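Local coordinates for putative cytochrome P450 120 (Synechocystis sp., PDB 2VE4), which probably acts as a heme-dependent monooxygenase of the cytochrome P450 family, using molecular oxygen to oxidise a substrate, at residues 55-60 with 338-343; 172-177 with 201-206. All blocks are in the same frame, centred on the assembly; numbering follows the deposited sequence.

Interaction 1 of 2, residues 55-60 with 338-343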
loop_
_atom_site.group_PDB
_atom_site.type_symbol
_atom_site.label_atom_id
_atom_site.label_comp_id
_atom_site.label_asym_id
_atom_site.label_seq_id
_atom_site.Cartn_x
_atom_site.Cartn_y
_atom_site.Cartn_z
ATOM N N ASN A 55 -11.193 -12.668 -19.617
ATOM C CA ASN A 55 -12.191 -13.160 -18.669
ATOM C C ASN A 55 -11.615 -13.228 -17.268
ATOM O O ASN A 55 -10.436 -13.558 -17.070
ATOM C CB ASN A 55 -12.722 -14.524 -19.078
ATOM C CG ASN A 55 -13.195 -14.555 -20.504
ATOM O OD1 ASN A 55 -13.859 -13.635 -20.959
ATOM N ND2 ASN A 55 -12.858 -15.614 -21.216
ATOM N N VAL A 56 -12.463 -12.926 -16.296
ATOM C CA VAL A 56 -12.017 -12.664 -14.935
ATOM C C VAL A 56 -12.967 -13.269 -13.889
ATOM O O VAL A 56 -14.177 -13.062 -13.954
ATOM C CB VAL A 56 -11.861 -11.116 -14.668
ATOM C CG1 VAL A 56 -11.486 -10.848 -13.206
ATOM C CG2 VAL A 56 -10.857 -10.472 -15.627
ATOM N N ILE A 57 -12.391 -13.989 -12.924
ATOM C CA ILE A 57 -13.123 -14.543 -11.795
ATOM C C ILE A 57 -12.862 -13.710 -10.541
ATOM O O ILE A 57 -11.712 -13.496 -10.151
ATOM C CB ILE A 57 -12.732 -16.039 -11.560
ATOM C CG1 ILE A 57 -13.314 -16.915 -12.676
ATOM C CG2 ILE A 57 -13.205 -16.536 -10.192
ATOM C CD1 ILE A 57 -12.485 -18.160 -12.978
ATOM N N PHE A 58 -13.936 -13.231 -9.927
ATOM C CA PHE A 58 -13.844 -12.574 -8.639
ATOM C C PHE A 58 -14.096 -13.571 -7.500
ATOM O O PHE A 58 -15.186 -14.154 -7.409
ATOM C CB PHE A 58 -14.845 -11.428 -8.551
ATOM C CG PHE A 58 -14.421 -10.179 -9.278
ATOM C CD1 PHE A 58 -14.377 -10.135 -10.676
ATOM C CD2 PHE A 58 -14.105 -9.039 -8.570
ATOM C CE1 PHE A 58 -14.004 -8.981 -11.337
ATOM C CE2 PHE A 58 -13.724 -7.885 -9.228
ATOM C CZ PHE A 58 -13.675 -7.859 -10.611
ATOM N N ILE A 59 -13.075 -13.761 -6.655
ATOM C CA ILE A 59 -13.183 -14.549 -5.416
ATOM C C ILE A 59 -12.950 -13.668 -4.172
ATOM O O ILE A 59 -12.517 -12.525 -4.308
ATOM C CB ILE A 59 -12.193 -15.736 -5.411
ATOM C CG1 ILE A 59 -10.760 -15.236 -5.498
ATOM C CG2 ILE A 59 -12.489 -16.693 -6.553
ATOM C CD1 ILE A 59 -9.741 -16.307 -5.411
ATOM N N SER A 60 -13.254 -14.192 -2.977
ATOM C CA SER A 60 -12.953 -13.500 -1.705
ATOM C C SER A 60 -13.103 -14.342 -0.409
ATOM O O SER A 60 -13.768 -15.386 -0.394
ATOM C CB SER A 60 -13.720 -12.183 -1.583
ATOM O OG SER A 60 -15.037 -12.391 -1.128
ATOM N N LYS A 338 -7.002 -21.610 -17.699
ATOM C CA LYS A 338 -5.777 -20.948 -18.159
ATOM C C LYS A 338 -6.073 -19.595 -18.792
ATOM O O LYS A 338 -7.079 -19.442 -19.484
ATOM C CB LYS A 338 -5.094 -21.839 -19.200
ATOM C CG LYS A 338 -3.613 -22.137 -18.954
ATOM C CD LYS A 338 -2.686 -21.305 -19.843
ATOM C CE LYS A 338 -2.217 -22.066 -21.089
ATOM N NZ LYS A 338 -1.024 -22.958 -20.834
ATOM N N GLY A 339 -5.208 -18.605 -18.545
ATOM C CA GLY A 339 -5.313 -17.297 -19.216
ATOM C C GLY A 339 -6.555 -16.456 -18.965
ATOM O O GLY A 339 -6.778 -15.448 -19.639
ATOM N N TRP A 340 -7.391 -16.887 -18.029
ATOM C CA TRP A 340 -8.399 -16.013 -17.451
ATOM C C TRP A 340 -7.680 -15.309 -16.315
ATOM O O TRP A 340 -6.522 -15.630 -16.044
ATOM C CB TRP A 340 -9.556 -16.820 -16.857
ATOM C CG TRP A 340 -10.543 -17.375 -17.822
ATOM C CD1 TRP A 340 -10.290 -17.941 -19.049
ATOM C CD2 TRP A 340 -11.952 -17.475 -17.615
ATOM N NE1 TRP A 340 -11.464 -18.351 -19.621
ATOM C CE2 TRP A 340 -12.500 -18.081 -18.766
ATOM C CE3 TRP A 340 -12.808 -17.098 -16.571
ATOM C CZ2 TRP A 340 -13.870 -18.335 -18.898
ATOM C CZ3 TRP A 340 -14.172 -17.327 -16.705
ATOM C CH2 TRP A 340 -14.690 -17.952 -17.861
ATOM N N LEU A 341 -8.369 -14.400 -15.626
ATOM C CA LEU A 341 -7.774 -13.665 -14.494
ATOM C C LEU A 341 -8.522 -13.909 -13.183
ATOM O O LEU A 341 -9.730 -14.183 -13.183
ATOM C CB LEU A 341 -7.714 -12.137 -14.784
ATOM C CG LEU A 341 -7.061 -11.566 -16.063
ATOM C CD1 LEU A 341 -7.095 -10.053 -16.072
ATOM C CD2 LEU A 341 -5.650 -12.030 -16.219
ATOM N N VAL A 342 -7.815 -13.786 -12.059
ATOM C CA VAL A 342 -8.451 -13.911 -10.754
ATOM C C VAL A 342 -8.247 -12.643 -9.927
ATOM O O VAL A 342 -7.137 -12.140 -9.808
ATOM C CB VAL A 342 -7.988 -15.183 -9.976
ATOM C CG1 VAL A 342 -8.896 -15.449 -8.799
ATOM C CG2 VAL A 342 -8.023 -16.394 -10.876
ATOM N N SER A 343 -9.344 -12.129 -9.381
ATOM C CA SER A 343 -9.328 -10.949 -8.546
ATOM C C SER A 343 -9.742 -11.288 -7.129
ATOM O O SER A 343 -10.877 -11.736 -6.898
ATOM C CB SER A 343 -10.293 -9.895 -9.079
ATOM O OG SER A 343 -10.966 -9.272 -7.992
HETATM O O HOH W 1 -9.216 -14.034 -20.661
#
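Trp340 turns CG anti to the carbonyl carbon (chi1 -77°), and this swings its indole beneath Asn55 CB. The CH-pi contact is close: Asn55 CB lies 3.5 Å from the centroid of the six-membered ring of Trp340. The torsion of Asn55 (chi1 -52°) sets its amide beside its own backbone N. That amide is steeply tilted to the indole, with the planes 64° apart, and its OD1 is hydrogen-bonded to Arg50. Ile57 CD1 reaches the benzo end of the same indole, 3.8 Å from Trp340 CE3.

The backbones pair as parallel strands. Leu341 N donates to Asn55 O, and Ile57 N donates to Leu341 O at 2.7 Å in a nearly straight bond. Ser343 N then binds Ile57 O at 2.8 Å, and Ile59 N binds Ser343 O at 3.0 Å. One water joins Asn55 N to Gly339 O at the Asn55 end of the pair.

Val56, Leu341, Phe58 and Ser343 line one side of the sheet. There Val56 CG2 packs on Leu341 CB, and Ser343 lies over one face of the Phe58 ring, with OG 3.2 Å from Phe58 CD2. On the side of Ile57 and Val342, Ile59 CD1 meets Val342 CG1 at 3.6 Å.

Strand 47-51 flanks residues 54-58, and strand 321-325 flanks residues 341-344. The pair is thus the one parallel pairing in the mixed sheet known in P450s as beta sheet 1. The contact has no salt bridge. Regular backbone bonds fix its register, while aromatic faces and aliphatic branches fill both sides of the sheet.

Interaction 2 of 2, residues 172-177 with 201-206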
loop_
_atom_site.group_PDB
_atom_site.type_symbol
_atom_site.label_atom_id
_atom_site.label_comp_id
_atom_site.label_asym_id
_atom_site.label_seq_id
_atom_site.Cartn_x
_atom_site.Cartn_y
_atom_site.Cartn_z
ATOM N N PRO A 172 5.455 17.549 -6.825
ATOM C CA PRO A 172 4.480 17.875 -7.879
ATOM C C PRO A 172 4.520 16.925 -9.077
ATOM O O PRO A 172 3.465 16.529 -9.568
ATOM C CB PRO A 172 4.886 19.296 -8.313
ATOM C CG PRO A 172 5.561 19.889 -7.131
ATOM C CD PRO A 172 6.298 18.723 -6.497
ATOM N N TRP A 173 5.716 16.573 -9.543
ATOM C CA TRP A 173 5.866 15.640 -10.650
ATOM C C TRP A 173 5.348 14.258 -10.254
ATOM O O TRP A 173 4.640 13.599 -11.021
ATOM C CB TRP A 173 7.325 15.497 -11.050
ATOM C CG TRP A 173 7.911 16.610 -11.829
ATOM C CD1 TRP A 173 7.247 17.540 -12.592
ATOM C CD2 TRP A 173 9.306 16.911 -11.957
ATOM N NE1 TRP A 173 8.144 18.401 -13.182
ATOM C CE2 TRP A 173 9.415 18.041 -12.807
ATOM C CE3 TRP A 173 10.473 16.344 -11.430
ATOM C CZ2 TRP A 173 10.655 18.609 -13.147
ATOM C CZ3 TRP A 173 11.704 16.916 -11.762
ATOM C CH2 TRP A 173 11.784 18.035 -12.612
ATOM N N PHE A 174 5.709 13.830 -9.045
ATOM C CA PHE A 174 5.317 12.522 -8.561
ATOM C C PHE A 174 3.805 12.412 -8.415
ATOM O O PHE A 174 3.236 11.403 -8.785
ATOM C CB PHE A 174 6.045 12.155 -7.266
ATOM C CG PHE A 174 5.775 10.752 -6.806
ATOM C CD1 PHE A 174 6.376 9.667 -7.453
ATOM C CD2 PHE A 174 4.900 10.514 -5.753
ATOM C CE1 PHE A 174 6.107 8.361 -7.063
ATOM C CE2 PHE A 174 4.626 9.197 -5.330
ATOM C CZ PHE A 174 5.229 8.127 -5.982
ATOM N N GLU A 175 3.160 13.437 -7.866
ATOM C CA GLU A 175 1.699 13.514 -7.829
ATOM C C GLU A 175 1.030 13.306 -9.216
ATOM O O GLU A 175 0.112 12.503 -9.352
ATOM C CB GLU A 175 1.275 14.870 -7.299
ATOM C CG GLU A 175 1.305 15.043 -5.793
ATOM C CD GLU A 175 0.475 16.266 -5.360
ATOM O OE1 GLU A 175 0.891 17.422 -5.660
ATOM O OE2 GLU A 175 -0.600 16.071 -4.735
ATOM N N THR A 176 1.480 14.071 -10.210
ATOM C CA THR A 176 1.028 13.956 -11.593
ATOM C C THR A 176 1.315 12.561 -12.195
ATOM O O THR A 176 0.469 12.016 -12.929
ATOM C CB THR A 176 1.626 15.097 -12.471
ATOM O OG1 THR A 176 1.470 16.342 -11.776
ATOM C CG2 THR A 176 0.956 15.195 -13.849
ATOM N N TYR A 177 2.482 11.990 -11.869
ATOM C CA TYR A 177 2.789 10.607 -12.225
ATOM C C TYR A 177 1.730 9.598 -11.723
ATOM O O TYR A 177 1.147 8.858 -12.525
ATOM C CB TYR A 177 4.183 10.236 -11.722
ATOM C CG TYR A 177 4.601 8.795 -11.946
ATOM C CD1 TYR A 177 4.746 8.292 -13.227
ATOM C CD2 TYR A 177 4.882 7.940 -10.857
ATOM C CE1 TYR A 177 5.147 6.951 -13.449
ATOM C CE2 TYR A 177 5.296 6.597 -11.058
ATOM C CZ TYR A 177 5.421 6.108 -12.364
ATOM O OH TYR A 177 5.816 4.796 -12.611
ATOM N N ALA A 201 8.941 11.055 -17.478
ATOM C CA ALA A 201 10.203 11.433 -18.126
ATOM C C ALA A 201 11.005 12.431 -17.286
ATOM O O ALA A 201 12.235 12.335 -17.203
ATOM C CB ALA A 201 9.961 11.981 -19.533
ATOM N N LEU A 202 10.302 13.365 -16.652
ATOM C CA LEU A 202 10.920 14.372 -15.765
ATOM C C LEU A 202 11.542 13.761 -14.486
ATOM O O LEU A 202 12.688 14.071 -14.137
ATOM C CB LEU A 202 9.898 15.469 -15.428
ATOM C CG LEU A 202 9.570 16.416 -16.586
ATOM C CD1 LEU A 202 8.309 17.214 -16.323
ATOM C CD2 LEU A 202 10.731 17.367 -16.926
ATOM N N LEU A 203 10.796 12.888 -13.813
ATOM C CA LEU A 203 11.311 12.101 -12.691
ATOM C C LEU A 203 12.528 11.204 -13.027
ATOM O O LEU A 203 13.452 11.048 -12.211
ATOM C CB LEU A 203 10.197 11.243 -12.113
ATOM C CG LEU A 203 9.085 11.948 -11.326
ATOM C CD1 LEU A 203 7.776 11.104 -11.352
ATOM C CD2 LEU A 203 9.527 12.261 -9.887
ATOM N N LEU A 204 12.507 10.601 -14.211
ATOM C CA LEU A 204 13.568 9.712 -14.682
ATOM C C LEU A 204 14.853 10.473 -14.958
ATOM O O LEU A 204 15.926 10.014 -14.606
ATOM C CB LEU A 204 13.125 9.009 -15.975
ATOM C CG LEU A 204 12.879 7.505 -16.115
ATOM C CD1 LEU A 204 12.268 6.857 -14.882
ATOM C CD2 LEU A 204 12.025 7.279 -17.382
ATOM N N ALA A 205 14.746 11.622 -15.624
ATOM C CA ALA A 205 15.900 12.490 -15.836
ATOM C C ALA A 205 16.454 13.031 -14.504
ATOM O O ALA A 205 17.661 13.143 -14.347
ATOM C CB ALA A 205 15.556 13.621 -16.794
ATOM N N GLU A 206 15.584 13.316 -13.535
ATOM C CA GLU A 206 16.059 13.683 -12.190
ATOM C C GLU A 206 16.685 12.510 -11.436
ATOM O O GLU A 206 17.717 12.680 -10.764
ATOM C CB GLU A 206 14.948 14.318 -11.353
ATOM C CG GLU A 206 15.451 15.158 -10.179
ATOM C CD GLU A 206 16.535 16.167 -10.586
ATOM O OE1 GLU A 206 17.643 16.134 -9.994
ATOM O OE2 GLU A 206 16.280 16.974 -11.514
#
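Leu202 rests on Trp173, its CB over the indole face and 3.8 Å from the centroid of the six-membered ring. The two side chains cross at about a right angle. Leu202 CD1 reaches the pyrrole part of the indole, 3.4 Å from Trp173 NE1.

Leu203 comes next, and the end of its side chain reaches the first helix. Its CG lies 4.0 Å from Trp173 CB. Its CD1 touches Tyr177 CB at 3.7 Å and also lies near the plane of the Phe174 ring, at the edge. With CG anti to the backbone N (chi1 176°), the Tyr177 ring extends toward Leu87, whose O its OH hydrogen-bonds, while CB stays against Leu203.

One turn beyond Leu202, Glu206 adds a looser touch from its aliphatic part, with CB 4.2 Å from Trp173 CZ3. No hydrogen bond crosses between the two segments, so the contact is apolar packing.

The segment axes pass 9.7 Å apart and run 135° to each other. Helices 170-179 and 192-215 correspond to F and G of the P450 fold. Phe174 and Tyr177 pack on the long helix 241-269, where Phe174 also meets His256 edge-to-face. Phe152 of helix 143-160 lies against the Phe174 ring.

From the N terminus, strand 54-58 comes early in the chain, and its parallel partner, residues 338-343, follows much later. Interaction 1 therefore closes a long loop of 277 residues, mostly helical. Interaction 2 is nested inside that loop. It closes a short one, with 23 residues between 172-177 and 201-206, so the two contacts do not cross. Interaction 1 ties an N-terminal strand to one from the later part of the chain within a beta sheet. Interaction 2 joins two successive helices near the distal side of the heme. Their centres are 33 Å apart and their nearest atoms about 20 Å, so they do not touch.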